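Alpha,alpha-trehalose-phosphate synthase (UDP-forming) (Burkholderia vietnamiensis, PDB 5TVG) is a family 20 glycosyltransferase of the GT-B clan, built of two Rossmann-like domains and holding uridine-5'-diphosphate and a magnesium ion. Local coordinates at residues I235-D240 and A378-A383; K266-V271 and S362-V367. One frame throughout, in Å; residues are numbered along the deposited sequence.

The two contacts lie about 15 Å apart, centre to centre, and come in enclosing order along the chain: 235-240, 266-271, 362-367, then 378-383. Contact 2 pairs the two central strands of the six-stranded parallel sheet in the second GT-B domain. Contact 1 sets helix 376-384, the next helix after strand 364-367, against the segment that leaves the sheet of the first domain and enters helix 239-248. A probable hydrogen bond between Y381 OH and S362 OG, 3.0 Å long, connects them directly. Sheet, helix and interdomain segment thus lie beside bound uridine-5'-diphosphate, which contact 1 reaches through E380 and contact 2 through V271.

Contact 1: I235-D240 and A378-A383; sequences IGVYPD and AKEYVA. With UDP (uridine-5'-diphosphate), chain I.
The ammonium group of K379 has two partners: NZ donates to the backbone carbonyl of I235, with NZ to O at 2.9 Å, and forms a salt bridge with E404. It approaches the I235 carbonyl from above its plane, 35° out, instead of along a lone pair. The lysine reaches this spot because CG stands anti to the carbonyl carbon (chi1 -58°) and the rest of the chain is fully extended, carrying it from V237, beside CB, to the I235 carbonyl at its end. The charge is buried, and its two partners plausibly offset the cost.

Nearer the helix, V237 crosses the lysine obliquely, its CG1 lying 3.9 Å from K379 CB. The same methyl carbon comes within 4.2 Å of CG of E380. One turn further on, the methyl of A383 meets the proline ring, with P239 CB at 3.8 Å from A383 CB. I242, from the helix that P239 begins, touches V237, E380 and A383.

In the GT-B fold two Rossmann-like domains face each other across a cleft, and here segment 235-240 follows strand 226-232 of the first domain's sheet and leads into helix 239-248 of the second domain. Helix 376-384 borders the nucleotide pocket: backbone N of L376 and of V377, at its start, bond to uridine-5'-diphosphate. E380 turns its extended side chain to the ribose and takes both hydroxyls with one carboxylate, O3' on OE1 at 2.5 Å and O2' on OE2 at 2.6 Å, a bidentate grip of the kind known from other nucleotide-sugar-dependent GT-B enzymes. R352 makes a salt bridge to OE1, which probably steadies the carboxylate.

Contact 2: K266-V271 and S362-V367; sequences KLVMSV and SQVGYV. With MG (magnesium ion), chain O.
V268 and V364 lie side by side and point to the same face of the sheet, V268 CG2 standing 4.1 Å from V364 CB. The other branch of V268 is turned to Y366: CG1, anti to the backbone N (chi1 179°), rests 3.7 Å from Y366 CB, and the two side chains cross at a slant. S270 comes to the same tyrosine with its hydroxyl, but bonds the backbone; OG donates to Y366 O over 2.7 Å, in the carbonyl plane and on a lone pair. The phenol end of Y366 leads away to the carbonyl of R283.

These strands are the first and fourth of a doubly wound parallel sheet, neighbours at the point where the strand order reverses direction, and V271, at the C-terminal end of its strand, touches uridine-5'-diphosphate. Regular parallel pairing is carried by M269 N to V364 O at 3.0 Å and Y366 N to M269 O at 3.1 Å.

At the other end a side chain replaces the backbone. Q363, lying nearly at right angles to K266, bends at chi2 (62°) and presents OE1 to L267 N, 2.8 Å away, the donor lying in the plane of the glutamine's own C=O. L267 O in turn receives Q363 N at 3.0 Å and, weakly, V364 N. S362 sets CB against L267 CD2 at 3.7 Å and also against M269 CB. Its OG instead hydrogen-bonds the backbone O of F359, while its carbonyl O binds magnesium together with R360 O, Q385 OE1 and a water.

Contact 1: I235-D240 and A378-A383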
loop_
_atom_site.group_PDB
_atom_site.type_symbol
_atom_site.label_atom_id
_atom_site.label_comp_id
_atom_site.label_asym_id
_atom_site.label_seq_id
_atom_site.Cartn_x
_atom_site.Cartn_y
_atom_site.Cartn_z
ATOM N N ILE A 235 -19.585 32.459 9.704
ATOM C CA ILE A 235 -20.624 31.808 10.499
ATOM C C ILE A 235 -20.186 31.694 11.953
ATOM O O ILE A 235 -19.034 31.320 12.259
ATOM C CB ILE A 235 -20.951 30.411 9.940
ATOM C CG1 ILE A 235 -21.570 30.498 8.556
ATOM C CG2 ILE A 235 -21.915 29.698 10.865
ATOM C CD1 ILE A 235 -22.028 29.085 8.045
ATOM N N GLY A 236 -21.109 32.013 12.860
ATOM C CA GLY A 236 -20.885 31.871 14.294
ATOM C C GLY A 236 -21.792 30.864 14.991
ATOM O O GLY A 236 -22.410 30.002 14.351
ATOM N N VAL A 237 -21.922 30.987 16.311
ATOM C CA VAL A 237 -22.672 30.041 17.124
ATOM C C VAL A 237 -23.514 30.827 18.119
ATOM O O VAL A 237 -23.482 32.061 18.154
ATOM C CB VAL A 237 -21.730 29.060 17.869
ATOM C CG1 VAL A 237 -20.822 28.289 16.877
ATOM C CG2 VAL A 237 -20.914 29.830 18.890
ATOM N N TYR A 238 -24.262 30.099 18.951
ATOM C CA TYR A 238 -25.006 30.686 20.057
ATOM C C TYR A 238 -24.250 30.349 21.331
ATOM O O TYR A 238 -24.558 29.344 21.990
ATOM C CB TYR A 238 -26.444 30.173 20.128
ATOM C CG TYR A 238 -27.338 30.666 19.016
ATOM C CD1 TYR A 238 -27.358 32.009 18.657
ATOM C CD2 TYR A 238 -28.203 29.802 18.357
ATOM C CE1 TYR A 238 -28.196 32.473 17.659
ATOM C CE2 TYR A 238 -29.071 30.269 17.359
ATOM C CZ TYR A 238 -29.051 31.602 17.015
ATOM O OH TYR A 238 -29.887 32.078 16.020
ATOM N N PRO A 239 -23.260 31.166 21.726
ATOM C CA PRO A 239 -22.348 30.756 22.805
ATOM C C PRO A 239 -23.037 30.549 24.141
ATOM O O PRO A 239 -22.612 29.687 24.921
ATOM C CB PRO A 239 -21.337 31.911 22.862
ATOM C CG PRO A 239 -22.080 33.098 22.367
ATOM C CD PRO A 239 -23.013 32.554 21.291
ATOM N N ASP A 240 -24.058 31.340 24.452
ATOM C CA ASP A 240 -24.776 31.186 25.716
ATOM C C ASP A 240 -25.713 29.968 25.714
ATOM O O ASP A 240 -25.960 29.379 26.776
ATOM C CB ASP A 240 -25.514 32.493 26.050
ATOM C CG ASP A 240 -24.546 33.705 26.185
ATOM O OD1 ASP A 240 -23.383 33.530 26.603
ATOM O OD2 ASP A 240 -24.942 34.839 25.860
ATOM N N ALA A 378 -14.284 24.711 17.011
ATOM C CA ALA A 378 -13.399 25.648 17.717
ATOM C C ALA A 378 -14.212 26.679 18.503
ATOM O O ALA A 378 -13.945 26.931 19.687
ATOM C CB ALA A 378 -12.453 26.328 16.719
ATOM N N LYS A 379 -15.259 27.228 17.882
ATOM C CA LYS A 379 -16.097 28.210 18.576
ATOM C C LYS A 379 -16.920 27.539 19.666
ATOM O O LYS A 379 -17.021 28.062 20.791
ATOM C CB LYS A 379 -17.011 28.921 17.570
ATOM C CG LYS A 379 -16.238 29.619 16.455
ATOM C CD LYS A 379 -17.111 30.583 15.618
ATOM C CE LYS A 379 -16.225 31.414 14.649
ATOM N NZ LYS A 379 -17.055 32.444 13.988
ATOM N N GLU A 380 -17.444 26.337 19.367
ATOM C CA GLU A 380 -18.220 25.574 20.344
ATOM C C GLU A 380 -17.369 25.218 21.532
ATOM O O GLU A 380 -17.843 25.235 22.677
ATOM C CB GLU A 380 -18.799 24.291 19.707
ATOM C CG GLU A 380 -19.891 24.551 18.650
ATOM C CD GLU A 380 -20.198 23.299 17.815
ATOM O OE1 GLU A 380 -21.114 23.356 16.990
ATOM O OE2 GLU A 380 -19.490 22.268 17.946
ATOM N N TYR A 381 -16.099 24.901 21.283
ATOM C CA TYR A 381 -15.221 24.574 22.390
ATOM C C TYR A 381 -15.102 25.759 23.345
ATOM O O TYR A 381 -15.191 25.596 24.572
ATOM C CB TYR A 381 -13.823 24.142 21.881
ATOM C CG TYR A 381 -12.915 23.783 23.036
ATOM C CD1 TYR A 381 -12.913 22.504 23.574
ATOM C CD2 TYR A 381 -12.116 24.751 23.645
ATOM C CE1 TYR A 381 -12.111 22.176 24.667
ATOM C CE2 TYR A 381 -11.311 24.431 24.738
ATOM C CZ TYR A 381 -11.318 23.148 25.249
ATOM O OH TYR A 381 -10.509 22.841 26.344
ATOM N N VAL A 382 -14.853 26.959 22.808
ATOM C CA VAL A 382 -14.739 28.138 23.682
ATOM C C VAL A 382 -16.025 28.327 24.471
ATOM O O VAL A 382 -16.001 28.487 25.697
ATOM C CB VAL A 382 -14.407 29.397 22.853
ATOM C CG1 VAL A 382 -14.611 30.670 23.680
ATOM C CG2 VAL A 382 -12.979 29.282 22.271
ATOM N N ALA A 383 -17.176 28.229 23.790
ATOM C CA ALA A 383 -18.452 28.526 24.447
ATOM C C ALA A 383 -18.807 27.544 25.547
ATOM O O ALA A 383 -19.595 27.893 26.434
ATOM C CB ALA A 383 -19.593 28.537 23.436
HETATM N N1 UDP I . -20.700 17.486 15.289
HETATM C C2 UDP I . -21.609 16.777 16.053
HETATM N N3 UDP I . -21.266 15.475 16.312
HETATM C C4 UDP I . -20.130 14.814 15.889
HETATM C C5 UDP I . -19.231 15.614 15.090
HETATM C C6 UDP I . -19.549 16.896 14.813
HETATM O O2 UDP I . -22.634 17.271 16.494
HETATM O O4 UDP I . -19.970 13.615 16.197
HETATM C "C1'" UDP I . -21.038 18.894 14.976
HETATM C "C2'" UDP I . -20.223 19.966 15.704
HETATM O "O2'" UDP I . -20.889 20.279 16.912
HETATM C "C3'" UDP I . -20.347 21.139 14.735
HETATM C "C4'" UDP I . -20.332 20.448 13.379
HETATM O "O4'" UDP I . -20.838 19.114 13.599
HETATM O "O3'" UDP I . -21.495 21.960 14.924
HETATM C "C5'" UDP I . -18.942 20.319 12.824
HETATM O "O5'" UDP I . -18.816 21.461 11.980
HETATM P PA UDP I . -17.430 22.144 11.735
HETATM O O1A UDP I . -17.734 23.490 11.176
HETATM O O2A UDP I . -16.552 22.083 12.975
HETATM O O3A UDP I . -16.734 21.242 10.617
HETATM P PB UDP I . -17.456 20.429 9.459
HETATM O O1B UDP I . -18.622 21.329 9.037
HETATM O O2B UDP I . -16.485 20.523 8.292
HETATM O O3B UDP I . -17.805 19.044 9.881
#

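Contact 2: K266-V271 and S362-V367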
loop_
_atom_site.group_PDB
_atom_site.type_symbol
_atom_site.label_atom_id
_atom_site.label_comp_id
_atom_site.label_asym_id
_atom_site.label_seq_id
_atom_site.Cartn_x
_atom_site.Cartn_y
_atom_site.Cartn_z
ATOM N N LYS A 266 -5.368 15.002 33.043
ATOM C CA LYS A 266 -5.812 16.091 32.177
ATOM C C LYS A 266 -6.344 15.533 30.868
ATOM O O LYS A 266 -5.961 14.447 30.431
ATOM C CB LYS A 266 -4.662 17.075 31.905
ATOM C CG LYS A 266 -3.935 17.537 33.174
ATOM C CD LYS A 266 -3.993 19.044 33.352
ATOM C CE LYS A 266 -3.678 19.464 34.792
ATOM N NZ LYS A 266 -4.880 19.331 35.683
ATOM N N LEU A 267 -7.248 16.285 30.245
ATOM C CA LEU A 267 -7.987 15.813 29.084
ATOM C C LEU A 267 -7.762 16.765 27.925
ATOM O O LEU A 267 -8.048 17.960 28.033
ATOM C CB LEU A 267 -9.472 15.691 29.416
ATOM C CG LEU A 267 -10.417 15.445 28.228
ATOM C CD1 LEU A 267 -10.085 14.073 27.547
ATOM C CD2 LEU A 267 -11.860 15.553 28.639
ATOM N N VAL A 268 -7.238 16.238 26.832
ATOM C CA VAL A 268 -7.166 16.940 25.563
ATOM C C VAL A 268 -8.270 16.357 24.695
ATOM O O VAL A 268 -8.365 15.132 24.539
ATOM C CB VAL A 268 -5.787 16.783 24.894
ATOM C CG1 VAL A 268 -5.759 17.525 23.557
ATOM C CG2 VAL A 268 -4.633 17.291 25.797
ATOM N N MET A 269 -9.132 17.224 24.186
ATOM C CA MET A 269 -10.353 16.839 23.500
ATOM C C MET A 269 -10.334 17.298 22.041
ATOM O O MET A 269 -10.050 18.467 21.754
ATOM C CB MET A 269 -11.555 17.443 24.236
ATOM C CG MET A 269 -12.790 16.862 23.765
ATOM S SD MET A 269 -13.119 15.254 24.463
ATOM C CE MET A 269 -14.407 14.902 23.285
ATOM N N SER A 270 -10.718 16.401 21.131
ATOM C CA SER A 270 -10.897 16.720 19.719
ATOM C C SER A 270 -12.189 16.084 19.237
ATOM O O SER A 270 -12.504 14.960 19.627
ATOM C CB SER A 270 -9.757 16.197 18.848
ATOM O OG SER A 270 -8.587 16.939 19.051
ATOM N N VAL A 271 -12.932 16.806 18.392
ATOM C CA VAL A 271 -14.106 16.278 17.687
ATOM C C VAL A 271 -13.994 16.706 16.226
ATOM O O VAL A 271 -13.907 17.912 15.939
ATOM C CB VAL A 271 -15.446 16.767 18.275
ATOM C CG1 VAL A 271 -16.606 16.258 17.388
ATOM C CG2 VAL A 271 -15.646 16.264 19.711
ATOM N N SER A 362 -12.757 19.237 29.561
ATOM C CA SER A 362 -11.378 19.180 29.101
ATOM C C SER A 362 -10.586 20.421 29.491
ATOM O O SER A 362 -11.137 21.486 29.800
ATOM C CB SER A 362 -11.308 19.044 27.585
ATOM O OG SER A 362 -11.854 20.203 26.986
ATOM N N GLN A 363 -9.252 20.259 29.459
ATOM C CA GLN A 363 -8.320 21.363 29.651
ATOM C C GLN A 363 -7.874 21.971 28.330
ATOM O O GLN A 363 -7.493 23.143 28.298
ATOM C CB GLN A 363 -7.065 20.879 30.426
ATOM C CG GLN A 363 -7.323 20.644 31.918
ATOM C CD GLN A 363 -8.378 19.533 32.210
ATOM O OE1 GLN A 363 -8.248 18.387 31.781
ATOM N NE2 GLN A 363 -9.429 19.905 32.910
ATOM N N VAL A 364 -7.926 21.219 27.235
ATOM C CA VAL A 364 -7.425 21.688 25.946
ATOM C C VAL A 364 -8.398 21.292 24.850
ATOM O O VAL A 364 -8.837 20.137 24.784
ATOM C CB VAL A 364 -6.034 21.093 25.624
ATOM C CG1 VAL A 364 -5.541 21.585 24.275
ATOM C CG2 VAL A 364 -5.027 21.395 26.740
ATOM N N GLY A 365 -8.688 22.241 23.946
ATOM C CA GLY A 365 -9.338 21.930 22.690
ATOM C C GLY A 365 -8.307 21.934 21.575
ATOM O O GLY A 365 -7.615 22.922 21.353
ATOM N N TYR A 366 -8.269 20.843 20.838
ATOM C CA TYR A 366 -7.168 20.546 19.940
ATOM C C TYR A 366 -7.798 20.486 18.561
ATOM O O TYR A 366 -8.394 19.470 18.181
ATOM C CB TYR A 366 -6.521 19.244 20.377
ATOM C CG TYR A 366 -5.165 18.916 19.822
ATOM C CD1 TYR A 366 -4.349 19.873 19.181
ATOM C CD2 TYR A 366 -4.700 17.597 19.914
ATOM C CE1 TYR A 366 -3.094 19.493 18.670
ATOM C CE2 TYR A 366 -3.483 17.233 19.439
ATOM C CZ TYR A 366 -2.671 18.150 18.815
ATOM O OH TYR A 366 -1.458 17.661 18.328
ATOM N N VAL A 367 -7.733 21.604 17.848
ATOM C CA VAL A 367 -8.495 21.804 16.621
ATOM C C VAL A 367 -7.502 22.302 15.579
ATOM O O VAL A 367 -7.287 23.513 15.438
ATOM C CB VAL A 367 -9.643 22.798 16.794
ATOM C CG1 VAL A 367 -10.461 22.925 15.486
ATOM C CG2 VAL A 367 -10.520 22.379 17.951
HETATM MG MG MG O . -12.802 22.912 30.402
HETATM O O HOH W 1 -11.199 18.947 17.197
HETATM O O HOH W 2 -11.126 23.711 32.158
#